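Local coordinates for protein beta-glucanase (Podospora anserina, PDB 4LE4) that probably hydrolyses beta-linked glucans, as a glycoside hydrolase of family 131 that binds cellotriose in the crystal, at residues Tyr30-His35 and Ser41-Leu46; Ala118-His123 and Thr198-Ala203; Ser122-Leu127 and Ile169-Gly174; Tyr230-Ser235 and Ala241-Pro246. One frame throughout, in Å; residues are numbered along the deposited sequence.

Interaction 1 of 4, residues Tyr30-His35 and Ser41-Leu46; sequences YQYYIH and SAYVNL
The hydroxyl of Tyr43 is gripped by two groups, Thr69 OG1 and the backbone N of Ser38, and these hold steady the ring that Tyr32 and His35 meet. Tyr32 comes in hydroxyl first: its OH stands 3.5 Å from Tyr43 CD2, at the edge of that ring and in its plane, and the two side chains cross at about a right angle. With CG anti to the backbone N (chi1 -179°), the Tyr32 side chain extends from strand 30-34 toward the segment 41-46. His35 contributes its methylene, CB lying 3.9 Å from Tyr43 CD2, while its imidazole turns back so that the Tyr32 OH sits 3.3 Å above the imidazole plane, offset toward the rim. Beyond this cluster Val44 CG2 makes a looser apolar contact with Tyr32 CE1, at 4.4 Å. Strands 30-34 and 44-47 belong to the two different sheets of this beta-sandwich, so the aromatic group bridges the layers. No hydrogen bond joins the two segments; an oxygen at the edge of a ring, nearest the C-H at CD2, with apolar packing beside it, probably gives a weakly electrostatic contact, the Tyr43 hydroxyl being bonded outside it.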
loop_
_atom_site.group_PDB
_atom_site.type_symbol
_atom_site.label_atom_id
_atom_site.label_comp_id
_atom_site.label_asym_id
_atom_site.label_seq_id
_atom_site.Cartn_x
_atom_site.Cartn_y
_atom_site.Cartn_z
ATOM N N TYR A 30 8.361 -1.470 10.983
ATOM C CA TYR A 30 8.431 -0.503 9.889
ATOM C C TYR A 30 9.516 0.540 9.977
ATOM O O TYR A 30 9.733 1.133 11.032
ATOM C CB TYR A 30 7.117 0.287 9.794
ATOM C CG TYR A 30 5.924 -0.421 9.169
ATOM C CD1 TYR A 30 5.875 -0.677 7.794
ATOM C CD2 TYR A 30 4.823 -0.778 9.946
ATOM C CE1 TYR A 30 4.743 -1.262 7.214
ATOM C CE2 TYR A 30 3.689 -1.375 9.385
ATOM C CZ TYR A 30 3.657 -1.606 8.012
ATOM O OH TYR A 30 2.533 -2.138 7.445
ATOM N N GLN A 31 10.165 0.810 8.847
ATOM C CA GLN A 31 11.134 1.879 8.801
ATOM C C GLN A 31 10.275 3.139 8.544
ATOM O O GLN A 31 9.422 3.168 7.624
ATOM C CB GLN A 31 12.110 1.701 7.636
ATOM C CG GLN A 31 12.708 0.321 7.527
ATOM C CD GLN A 31 13.864 0.290 6.544
ATOM O OE1 GLN A 31 13.851 0.999 5.535
ATOM N NE2 GLN A 31 14.872 -0.550 6.829
ATOM N N TYR A 32 10.511 4.178 9.325
ATOM C CA TYR A 32 9.759 5.410 9.175
ATOM C C TYR A 32 10.713 6.577 8.927
ATOM O O TYR A 32 11.367 7.077 9.851
ATOM C CB TYR A 32 8.908 5.627 10.433
ATOM C CG TYR A 32 8.064 6.879 10.346
ATOM C CD1 TYR A 32 7.127 7.029 9.333
ATOM C CD2 TYR A 32 8.260 7.927 11.233
ATOM C CE1 TYR A 32 6.392 8.227 9.192
ATOM C CE2 TYR A 32 7.525 9.126 11.107
ATOM C CZ TYR A 32 6.607 9.258 10.085
ATOM O OH TYR A 32 5.909 10.434 9.926
ATOM N N TYR A 33 10.856 6.967 7.652
ATOM C CA TYR A 33 11.721 8.090 7.320
ATOM C C TYR A 33 11.281 8.863 6.084
ATOM O O TYR A 33 11.669 10.017 5.940
ATOM C CB TYR A 33 13.189 7.660 7.183
ATOM C CG TYR A 33 13.475 6.728 6.020
ATOM C CD1 TYR A 33 13.360 5.350 6.170
ATOM C CD2 TYR A 33 13.905 7.225 4.793
ATOM C CE1 TYR A 33 13.675 4.479 5.146
ATOM C CE2 TYR A 33 14.220 6.369 3.747
ATOM C CZ TYR A 33 14.104 4.991 3.927
ATOM O OH TYR A 33 14.374 4.123 2.889
ATOM N N ILE A 34 10.452 8.256 5.225
ATOM C CA ILE A 34 9.965 8.938 4.014
ATOM C C ILE A 34 8.672 9.667 4.379
ATOM O O ILE A 34 7.564 9.137 4.262
ATOM C CB ILE A 34 9.733 7.931 2.868
ATOM C CG1 ILE A 34 11.062 7.193 2.616
ATOM C CG2 ILE A 34 9.237 8.647 1.572
ATOM C CD1 ILE A 34 11.003 6.126 1.525
ATOM N N HIS A 35 8.851 10.889 4.858
ATOM C CA HIS A 35 7.733 11.720 5.286
ATOM C C HIS A 35 8.226 13.160 5.297
ATOM O O HIS A 35 9.430 13.413 5.188
ATOM C CB HIS A 35 7.269 11.312 6.706
ATOM C CG HIS A 35 8.355 11.348 7.744
ATOM N ND1 HIS A 35 8.848 12.524 8.273
ATOM C CD2 HIS A 35 9.045 10.349 8.350
ATOM C CE1 HIS A 35 9.791 12.250 9.158
ATOM N NE2 HIS A 35 9.930 10.935 9.224
ATOM N N SER A 41 1.963 12.177 13.776
ATOM C CA SER A 41 0.508 12.281 13.822
ATOM C C SER A 41 -0.101 13.151 12.716
ATOM O O SER A 41 -1.317 13.148 12.503
ATOM C CB SER A 41 0.041 12.736 15.218
ATOM O OG SER A 41 0.499 14.028 15.502
ATOM N N ALA A 42 0.738 13.879 11.984
ATOM C CA ALA A 42 0.230 14.635 10.845
ATOM C C ALA A 42 0.037 13.700 9.638
ATOM O O ALA A 42 -0.763 13.993 8.743
ATOM C CB ALA A 42 1.220 15.721 10.442
ATOM N N TYR A 43 0.784 12.590 9.628
ATOM C CA TYR A 43 0.779 11.667 8.489
ATOM C C TYR A 43 0.237 10.247 8.676
ATOM O O TYR A 43 -0.260 9.641 7.729
ATOM C CB TYR A 43 2.218 11.549 7.958
ATOM C CG TYR A 43 2.916 12.844 7.756
ATOM C CD1 TYR A 43 2.384 13.819 6.933
ATOM C CD2 TYR A 43 4.175 13.072 8.350
ATOM C CE1 TYR A 43 3.084 14.994 6.696
ATOM C CE2 TYR A 43 4.866 14.240 8.119
ATOM C CZ TYR A 43 4.316 15.191 7.291
ATOM O OH TYR A 43 5.019 16.341 7.054
ATOM N N VAL A 44 0.327 9.715 9.887
ATOM C CA VAL A 44 -0.119 8.362 10.107
ATOM C C VAL A 44 -0.886 8.312 11.437
ATOM O O VAL A 44 -0.385 8.785 12.438
ATOM C CB VAL A 44 1.087 7.407 10.207
ATOM C CG1 VAL A 44 0.580 5.950 10.244
ATOM C CG2 VAL A 44 2.029 7.602 9.004
ATOM N N ASN A 45 -2.084 7.756 11.417
ATOM C CA ASN A 45 -2.880 7.626 12.641
ATOM C C ASN A 45 -3.564 6.284 12.603
ATOM O O ASN A 45 -4.075 5.881 11.561
ATOM C CB ASN A 45 -3.918 8.749 12.743
ATOM C CG ASN A 45 -3.287 10.102 12.975
ATOM O OD1 ASN A 45 -3.051 10.873 12.033
ATOM N ND2 ASN A 45 -2.985 10.396 14.225
ATOM N N LEU A 46 -3.587 5.586 13.744
ATOM C CA LEU A 46 -4.196 4.268 13.808
ATOM C C LEU A 46 -5.529 4.323 14.545
ATOM O O LEU A 46 -5.694 5.106 15.494
ATOM C CB LEU A 46 -3.295 3.292 14.575
ATOM C CG LEU A 46 -1.821 3.200 14.186
ATOM C CD1 LEU A 46 -1.071 2.234 15.118
ATOM C CD2 LEU A 46 -1.733 2.715 12.723
#

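Interaction 2 of 4, residues Ala118-His123 and Thr198-Ala203; sequences AFFESH and TSSNGA
A type I beta turn, Phe120 to His123, ends strand 115-120 and faces the irregular loop 198-203 largely through water, a good illustration of how a solvated surface seam can still be ordered. The turn is closed by His123 N donating to Phe120 O at 2.8 Å, which puts Glu121 and Ser122 at its corners, both directed toward the loop. Three waters carry the bonding across. The first donates to Glu121 OE1 and also to Ala203 O, at 2.7 and 2.6 Å; the same carboxylate oxygen is bonded to His206 NE2, so it is gripped by both a water and a side chain. A second water donates to Ser199 O at 2.8 Å and accepts a weak bond from Ser122 N. The third accepts from both segments, from Ser122 OG at 2.6 Å and from the amide N of Ser199 at 2.8 Å. With chi1 at 68°, the Ser122 hydroxyl is set toward this water, and it also receives a weak bond from Phe124 N. Beside the waters, the buried ring of Phe120, stacked with Trp205, lies near Ser200. That serine forms an ST turn, its OG accepting from Gly202 N at 3.0 Å with an angle of 156° at the hydrogen, and it is bonded to Asp204 OD1 as well. The nearest approach of this hydroxyl to the aromatic ring is 4.4 Å, from Ser200 OG to Phe120 CD1.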
loop_
_atom_site.group_PDB
_atom_site.type_symbol
_atom_site.label_atom_id
_atom_site.label_comp_id
_atom_site.label_asym_id
_atom_site.label_seq_id
_atom_site.Cartn_x
_atom_site.Cartn_y
_atom_site.Cartn_z
ATOM N N ALA A 118 1.608 1.618 -2.738
ATOM C CA ALA A 118 2.109 0.249 -2.449
ATOM C C ALA A 118 3.093 -0.213 -3.548
ATOM O O ALA A 118 3.029 -1.340 -4.072
ATOM C CB ALA A 118 0.945 -0.698 -2.374
ATOM N N PHE A 119 4.031 0.658 -3.855
ATOM C CA PHE A 119 4.989 0.404 -4.929
ATOM C C PHE A 119 6.354 -0.033 -4.490
ATOM O O PHE A 119 6.799 0.303 -3.383
ATOM C CB PHE A 119 5.150 1.693 -5.777
ATOM C CG PHE A 119 5.685 2.905 -4.990
ATOM C CD1 PHE A 119 4.803 3.805 -4.367
ATOM C CD2 PHE A 119 7.052 3.147 -4.908
ATOM C CE1 PHE A 119 5.299 4.935 -3.679
ATOM C CE2 PHE A 119 7.565 4.267 -4.227
ATOM C CZ PHE A 119 6.687 5.164 -3.609
ATOM N N PHE A 120 7.041 -0.793 -5.360
ATOM C CA PHE A 120 8.424 -1.157 -5.074
ATOM C C PHE A 120 9.281 0.002 -5.579
ATOM O O PHE A 120 8.840 0.778 -6.424
ATOM C CB PHE A 120 8.806 -2.480 -5.780
ATOM C CG PHE A 120 8.150 -3.680 -5.162
ATOM C CD1 PHE A 120 8.781 -4.366 -4.123
ATOM C CD2 PHE A 120 6.873 -4.071 -5.546
ATOM C CE1 PHE A 120 8.155 -5.413 -3.468
ATOM C CE2 PHE A 120 6.228 -5.127 -4.891
ATOM C CZ PHE A 120 6.890 -5.802 -3.831
ATOM N N GLU A 121 10.498 0.131 -5.061
ATOM C CA GLU A 121 11.385 1.226 -5.460
ATOM C C GLU A 121 11.678 1.322 -6.971
ATOM O O GLU A 121 11.933 2.399 -7.486
ATOM C CB GLU A 121 12.689 1.136 -4.673
ATOM C CG GLU A 121 13.150 2.471 -4.128
ATOM C CD GLU A 121 13.984 2.357 -2.859
ATOM O OE1 GLU A 121 13.417 2.146 -1.749
ATOM O OE2 GLU A 121 15.226 2.481 -2.981
ATOM N N SER A 122 11.643 0.198 -7.662
ATOM C CA SER A 122 11.881 0.189 -9.118
ATOM C C SER A 122 10.554 0.322 -9.868
ATOM O O SER A 122 10.499 0.361 -11.107
ATOM C CB SER A 122 12.518 -1.147 -9.484
ATOM O OG SER A 122 11.570 -2.164 -9.297
ATOM N N HIS A 123 9.469 0.370 -9.106
ATOM C CA HIS A 123 8.123 0.448 -9.658
ATOM C C HIS A 123 7.757 -0.707 -10.603
ATOM O O HIS A 123 6.936 -0.540 -11.499
ATOM C CB HIS A 123 7.884 1.824 -10.336
ATOM C CG HIS A 123 7.951 2.981 -9.377
ATOM N ND1 HIS A 123 9.138 3.540 -8.947
ATOM C CD2 HIS A 123 6.966 3.676 -8.756
ATOM C CE1 HIS A 123 8.882 4.533 -8.106
ATOM N NE2 HIS A 123 7.573 4.630 -7.975
ATOM N N THR A 198 11.871 -7.989 -11.996
ATOM C CA THR A 198 11.586 -7.974 -10.591
ATOM C C THR A 198 12.960 -7.933 -9.941
ATOM O O THR A 198 13.682 -8.927 -9.906
ATOM C CB THR A 198 10.779 -9.229 -10.215
ATOM O OG1 THR A 198 10.194 -9.038 -8.930
ATOM C CG2 THR A 198 11.639 -10.461 -10.204
ATOM N N SER A 199 13.366 -6.758 -9.507
ATOM C CA SER A 199 14.675 -6.608 -8.883
ATOM C C SER A 199 14.354 -5.884 -7.595
ATOM O O SER A 199 13.722 -4.831 -7.611
ATOM C CB SER A 199 15.599 -5.765 -9.774
ATOM O OG SER A 199 16.955 -5.802 -9.338
ATOM N N SER A 200 14.755 -6.466 -6.476
ATOM C CA SER A 200 14.467 -5.860 -5.184
ATOM C C SER A 200 15.474 -6.316 -4.165
ATOM O O SER A 200 15.983 -7.428 -4.262
ATOM C CB SER A 200 13.064 -6.271 -4.723
ATOM O OG SER A 200 12.817 -5.900 -3.376
ATOM N N ASN A 201 15.763 -5.455 -3.191
ATOM C CA ASN A 201 16.692 -5.804 -2.107
ATOM C C ASN A 201 15.895 -6.246 -0.881
ATOM O O ASN A 201 16.482 -6.608 0.137
ATOM C CB ASN A 201 17.491 -4.614 -1.646
ATOM C CG ASN A 201 16.771 -3.859 -0.549
ATOM O OD1 ASN A 201 17.176 -3.883 0.614
ATOM N ND2 ASN A 201 15.670 -3.217 -0.909
ATOM N N GLY A 202 14.572 -6.167 -0.947
ATOM C CA GLY A 202 13.771 -6.576 0.202
ATOM C C GLY A 202 13.503 -5.454 1.186
ATOM O O GLY A 202 12.709 -5.623 2.102
ATOM N N ALA A 203 14.185 -4.320 1.027
ATOM C CA ALA A 203 13.973 -3.158 1.888
ATOM C C ALA A 203 13.581 -2.066 0.918
ATOM O O ALA A 203 14.208 -1.016 0.865
ATOM C CB ALA A 203 15.243 -2.779 2.603
HETATM O O HOH W 1 14.882 1.473 0.461
HETATM O O HOH W 2 12.921 -2.539 -6.195
HETATM O O HOH W 3 12.860 -4.138 -10.291
#

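Interaction 3 of 4, residues Ser122-Leu127 and Ile169-Gly174; sequences SHFTEL and IDFAAG
Phe124 and Ile169 reach for each other from opposite directions, and their torsions explain how. In Phe124, CG stands between the backbone N and the carbonyl carbon (chi1 70°), which swings the ring toward the segment 169-174; in Ile169, CG1 lies beside the backbone N and the chain then runs straight on (chi2 -177°), carrying CD1 forward to the phenyl group. That methyl arrives at the ring edge, close to its plane, and straddles one bond: Ile169 CD1 is 4.0 Å from both CE1 and CZ of Phe124. Phe171 completes the group at the same corner, its CE1 coming within 3.9 Å of Phe124 CZ, with the two aromatic side chains crossing at about a right angle. Ile169 serves two rings with its two branches: CD1 meets Phe124, and CG2 rests 3.4 Å above the Phe171 plane, over its centre. The contact is wholly apolar, and its polar bonds lie in the turn behind it. Asp170 OD1 forms an Asx turn by accepting from Ala172 N at 3.0 Å, with a weaker bond from Ala173 N, while Gly174 N donates to Asp170 O at 2.8 Å; these hold the chain that follows Phe171. Phe124 lies just before strand 125-129 of one sheet, stacked on Phe120 of the adjoining strand 115-120, whereas Ile169 lies one residue before the end of strand 163-170 of the other sheet, paired with strand 94-102. Thr198, from the loop after strand 188-195, packs against all three side chains.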
loop_
_atom_site.group_PDB
_atom_site.type_symbol
_atom_site.label_atom_id
_atom_site.label_comp_id
_atom_site.label_asym_id
_atom_site.label_seq_id
_atom_site.Cartn_x
_atom_site.Cartn_y
_atom_site.Cartn_z
ATOM N N SER A 122 11.643 0.198 -7.662
ATOM C CA SER A 122 11.881 0.189 -9.118
ATOM C C SER A 122 10.554 0.322 -9.868
ATOM O O SER A 122 10.499 0.361 -11.107
ATOM C CB SER A 122 12.518 -1.147 -9.484
ATOM O OG SER A 122 11.570 -2.164 -9.297
ATOM N N HIS A 123 9.469 0.370 -9.106
ATOM C CA HIS A 123 8.123 0.448 -9.658
ATOM C C HIS A 123 7.757 -0.707 -10.603
ATOM O O HIS A 123 6.936 -0.540 -11.499
ATOM C CB HIS A 123 7.884 1.824 -10.336
ATOM C CG HIS A 123 7.951 2.981 -9.377
ATOM N ND1 HIS A 123 9.138 3.540 -8.947
ATOM C CD2 HIS A 123 6.966 3.676 -8.756
ATOM C CE1 HIS A 123 8.882 4.533 -8.106
ATOM N NE2 HIS A 123 7.573 4.630 -7.975
ATOM N N PHE A 124 8.300 -1.903 -10.354
ATOM C CA PHE A 124 7.994 -3.022 -11.244
ATOM C C PHE A 124 6.540 -3.384 -11.106
ATOM O O PHE A 124 5.926 -3.889 -12.051
ATOM C CB PHE A 124 8.935 -4.221 -11.036
ATOM C CG PHE A 124 8.759 -4.967 -9.740
ATOM C CD1 PHE A 124 7.745 -5.894 -9.591
ATOM C CD2 PHE A 124 9.675 -4.811 -8.715
ATOM C CE1 PHE A 124 7.641 -6.670 -8.428
ATOM C CE2 PHE A 124 9.592 -5.581 -7.546
ATOM C CZ PHE A 124 8.572 -6.512 -7.405
ATOM N N THR A 125 5.988 -3.141 -9.920
ATOM C CA THR A 125 4.536 -3.300 -9.748
ATOM C C THR A 125 4.074 -2.281 -8.676
ATOM O O THR A 125 4.875 -1.821 -7.870
ATOM C CB THR A 125 4.095 -4.731 -9.390
ATOM O OG1 THR A 125 2.680 -4.833 -9.607
ATOM C CG2 THR A 125 4.427 -5.079 -7.924
ATOM N N GLU A 126 2.805 -1.902 -8.725
ATOM C CA GLU A 126 2.254 -0.890 -7.808
ATOM C C GLU A 126 0.800 -0.670 -8.210
ATOM O O GLU A 126 0.333 -1.232 -9.221
ATOM C CB GLU A 126 2.999 0.429 -8.046
ATOM C CG GLU A 126 2.770 1.012 -9.492
ATOM C CD GLU A 126 3.807 2.053 -9.919
ATOM O OE1 GLU A 126 4.189 2.866 -9.067
ATOM O OE2 GLU A 126 4.229 2.088 -11.119
ATOM N N LEU A 127 0.065 0.117 -7.410
ATOM C CA LEU A 127 -1.268 0.527 -7.839
ATOM C C LEU A 127 -1.066 2.001 -8.222
ATOM O O LEU A 127 -0.094 2.637 -7.795
ATOM C CB LEU A 127 -2.316 0.463 -6.714
ATOM C CG LEU A 127 -2.558 -0.905 -6.082
ATOM C CD1 LEU A 127 -3.737 -0.775 -5.088
ATOM C CD2 LEU A 127 -2.834 -1.960 -7.134
ATOM N N ILE A 169 4.208 -12.568 -6.237
ATOM C CA ILE A 169 5.451 -12.282 -6.909
ATOM C C ILE A 169 6.388 -13.496 -6.913
ATOM O O ILE A 169 6.617 -14.096 -5.871
ATOM C CB ILE A 169 6.166 -11.098 -6.215
ATOM C CG1 ILE A 169 5.173 -9.921 -6.053
ATOM C CG2 ILE A 169 7.411 -10.675 -7.036
ATOM C CD1 ILE A 169 5.764 -8.674 -5.458
ATOM N N ASP A 170 6.898 -13.847 -8.084
ATOM C CA ASP A 170 7.879 -14.929 -8.169
ATOM C C ASP A 170 9.162 -14.211 -8.532
ATOM O O ASP A 170 9.377 -13.882 -9.704
ATOM C CB ASP A 170 7.536 -15.934 -9.273
ATOM C CG ASP A 170 8.438 -17.175 -9.222
ATOM O OD1 ASP A 170 9.572 -17.065 -8.701
ATOM O OD2 ASP A 170 8.010 -18.249 -9.698
ATOM N N PHE A 171 10.014 -13.952 -7.544
ATOM C CA PHE A 171 11.259 -13.236 -7.799
ATOM C C PHE A 171 12.290 -14.054 -8.593
ATOM O O PHE A 171 13.254 -13.508 -9.109
ATOM C CB PHE A 171 11.865 -12.780 -6.482
ATOM C CG PHE A 171 11.085 -11.694 -5.800
ATOM C CD1 PHE A 171 11.283 -10.355 -6.147
ATOM C CD2 PHE A 171 10.169 -12.002 -4.801
ATOM C CE1 PHE A 171 10.574 -9.326 -5.504
ATOM C CE2 PHE A 171 9.454 -10.992 -4.145
ATOM C CZ PHE A 171 9.661 -9.636 -4.504
ATOM N N ALA A 172 12.074 -15.358 -8.690
ATOM C CA ALA A 172 13.008 -16.202 -9.435
ATOM C C ALA A 172 12.660 -16.169 -10.915
ATOM O O ALA A 172 13.537 -16.017 -11.763
ATOM C CB ALA A 172 12.962 -17.624 -8.906
ATOM N N ALA A 173 11.377 -16.282 -11.226
ATOM C CA ALA A 173 10.909 -16.251 -12.599
ATOM C C ALA A 173 10.738 -14.826 -13.127
ATOM O O ALA A 173 10.695 -14.607 -14.340
ATOM C CB ALA A 173 9.585 -16.961 -12.687
ATOM N N GLY A 174 10.626 -13.858 -12.221
ATOM C CA GLY A 174 10.417 -12.494 -12.681
ATOM C C GLY A 174 9.002 -12.298 -13.187
ATOM O O GLY A 174 8.781 -11.828 -14.309
#

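Interaction 4 of 4, residues Tyr230-Ser235 and Ala241-Pro246; sequences YIESGS and AGPGQP
Past the long strand 222-233 the chain folds back in a type II beta turn, Gly242 to Gln245, whose Pro243 lies against Tyr230 and Glu232 of the strand. Apolar packing comes first. Tyr230, with chi1 at 68°, extends toward the turn, and Pro243 meets the phenol end of its ring: Pro243 CD is 3.7 Å from Tyr230 CZ, and Pro243 CG lies 4.0 Å from CE1. The phenol oxygen shares in this packing, Tyr230 OH approaching Pro243 CD to 3.4 Å and Gly242 CA to 3.9 Å. The same ring also stacks with His98 and makes a cation-pi contact with Arg8. With an alanine here, a gap would probably open beside Pro243, and Arg8 and His98 would be left without their aromatic mate. Polar groups form the second class. The extended chain of Glu232 brings its carboxylate alongside, so that OE1 lies in the plane of the Tyr230 ring, at its edge, and also 3.9 Å from Pro243 CG; the oxygen finds its hydrogen bond with Thr237 OG1, in the connecting loop. Backbone geometry is the third element. At Gly242 a side chain would run into the Pro243 ring and the preceding carbonyl, and Gly244 takes the left-handed third position usual for glycine in a type II turn. The turn itself is drawn together only weakly, Gln245 N lying 3.5 Å from Gly242 O.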
loop_
_atom_site.group_PDB
_atom_site.type_symbol
_atom_site.label_atom_id
_atom_site.label_comp_id
_atom_site.label_asym_id
_atom_site.label_seq_id
_atom_site.Cartn_x
_atom_site.Cartn_y
_atom_site.Cartn_z
ATOM N N TYR A 230 0.706 -7.407 5.155
ATOM C CA TYR A 230 1.636 -8.454 5.607
ATOM C C TYR A 230 2.182 -9.212 4.398
ATOM O O TYR A 230 1.671 -9.100 3.278
ATOM C CB TYR A 230 0.965 -9.416 6.623
ATOM C CG TYR A 230 -0.138 -10.315 6.079
ATOM C CD1 TYR A 230 0.132 -11.647 5.738
ATOM C CD2 TYR A 230 -1.455 -9.849 5.928
ATOM C CE1 TYR A 230 -0.881 -12.498 5.264
ATOM C CE2 TYR A 230 -2.471 -10.693 5.452
ATOM C CZ TYR A 230 -2.162 -12.017 5.127
ATOM O OH TYR A 230 -3.141 -12.870 4.692
ATOM N N ILE A 231 3.248 -9.958 4.619
ATOM C CA ILE A 231 3.889 -10.704 3.545
ATOM C C ILE A 231 3.990 -12.161 3.964
ATOM O O ILE A 231 4.442 -12.455 5.067
ATOM C CB ILE A 231 5.294 -10.171 3.282
ATOM C CG1 ILE A 231 5.225 -8.711 2.782
ATOM C CG2 ILE A 231 5.963 -11.060 2.230
ATOM C CD1 ILE A 231 6.599 -7.958 2.858
ATOM N N GLU A 232 3.576 -13.068 3.085
ATOM C CA GLU A 232 3.610 -14.485 3.428
ATOM C C GLU A 232 4.199 -15.317 2.283
ATOM O O GLU A 232 4.286 -14.861 1.137
ATOM C CB GLU A 232 2.189 -14.948 3.797
ATOM C CG GLU A 232 1.383 -15.461 2.662
ATOM C CD GLU A 232 -0.087 -15.706 2.980
ATOM O OE1 GLU A 232 -0.426 -16.261 4.038
ATOM O OE2 GLU A 232 -0.916 -15.357 2.128
ATOM N N SER A 233 4.644 -16.529 2.601
ATOM C CA SER A 233 5.195 -17.390 1.564
ATOM C C SER A 233 4.535 -18.742 1.659
ATOM O O SER A 233 3.818 -19.014 2.625
ATOM C CB SER A 233 6.699 -17.573 1.733
ATOM O OG SER A 233 6.967 -18.150 2.996
ATOM N N GLY A 234 4.792 -19.574 0.650
ATOM C CA GLY A 234 4.239 -20.911 0.598
ATOM C C GLY A 234 2.758 -20.965 0.908
ATOM O O GLY A 234 2.374 -21.191 2.054
ATOM N N SER A 235 1.925 -20.747 -0.095
ATOM C CA SER A 235 0.471 -20.796 0.066
ATOM C C SER A 235 -0.155 -19.437 0.405
ATOM O O SER A 235 0.211 -18.770 1.370
ATOM C CB SER A 235 0.084 -21.833 1.123
ATOM O OG SER A 235 -1.292 -22.147 1.058
ATOM N N ALA A 241 -9.545 -11.906 6.457
ATOM C CA ALA A 241 -9.284 -11.819 7.893
ATOM C C ALA A 241 -7.877 -12.319 8.252
ATOM O O ALA A 241 -7.497 -12.275 9.415
ATOM C CB ALA A 241 -10.322 -12.596 8.675
ATOM N N GLY A 242 -7.134 -12.822 7.264
ATOM C CA GLY A 242 -5.765 -13.257 7.495
ATOM C C GLY A 242 -5.557 -14.653 8.064
ATOM O O GLY A 242 -6.514 -15.309 8.451
ATOM N N PRO A 243 -4.308 -15.125 8.140
ATOM C CA PRO A 243 -4.022 -16.466 8.675
ATOM C C PRO A 243 -4.485 -16.610 10.126
ATOM O O PRO A 243 -4.511 -15.642 10.877
ATOM C CB PRO A 243 -2.495 -16.574 8.564
ATOM C CG PRO A 243 -2.150 -15.607 7.461
ATOM C CD PRO A 243 -3.066 -14.436 7.755
ATOM N N GLY A 244 -4.850 -17.820 10.523
ATOM C CA GLY A 244 -5.259 -18.029 11.908
ATOM C C GLY A 244 -6.545 -17.394 12.407
ATOM O O GLY A 244 -6.862 -17.487 13.603
ATOM N N GLN A 245 -7.283 -16.734 11.520
ATOM C CA GLN A 245 -8.558 -16.131 11.902
ATOM C C GLN A 245 -9.661 -16.934 11.250
ATOM O O GLN A 245 -9.436 -17.609 10.254
ATOM C CB GLN A 245 -8.663 -14.685 11.404
ATOM C CG GLN A 245 -7.986 -13.661 12.282
ATOM C CD GLN A 245 -8.582 -13.629 13.686
ATOM O OE1 GLN A 245 -9.782 -13.367 13.871
ATOM N NE2 GLN A 245 -7.750 -13.891 14.677
ATOM N N PRO A 246 -10.867 -16.894 11.819
ATOM C CA PRO A 246 -11.956 -17.651 11.197
ATOM C C PRO A 246 -12.253 -16.972 9.845
ATOM O O PRO A 246 -12.218 -15.743 9.739
ATOM C CB PRO A 246 -13.101 -17.478 12.191
ATOM C CG PRO A 246 -12.380 -17.318 13.521
ATOM C CD PRO A 246 -11.256 -16.383 13.144
#

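The four contacts follow the two-sheet architecture of this beta-sandwich, whose family belongs to the concanavalin clan. Interactions 2 and 3 form one continuous patch: their centres are 7 Å apart, they share Ser122 and His123, and Thr198 OG1 of interaction 2 packs 3.4 Å from Phe124 CZ of interaction 3. Interaction 1 lies across the chain's centre from interaction 3, with centres about 25 Å apart. Interaction 4 stands separate, about 20 Å from interaction 3 between centres, though both reach the same sheet. Along the chain, interaction 1 closes first, interactions 2 and 3 start together and join distant stretches, and interaction 4 comes last. Interactions 1 and 3 tie the two sheets together at separate places.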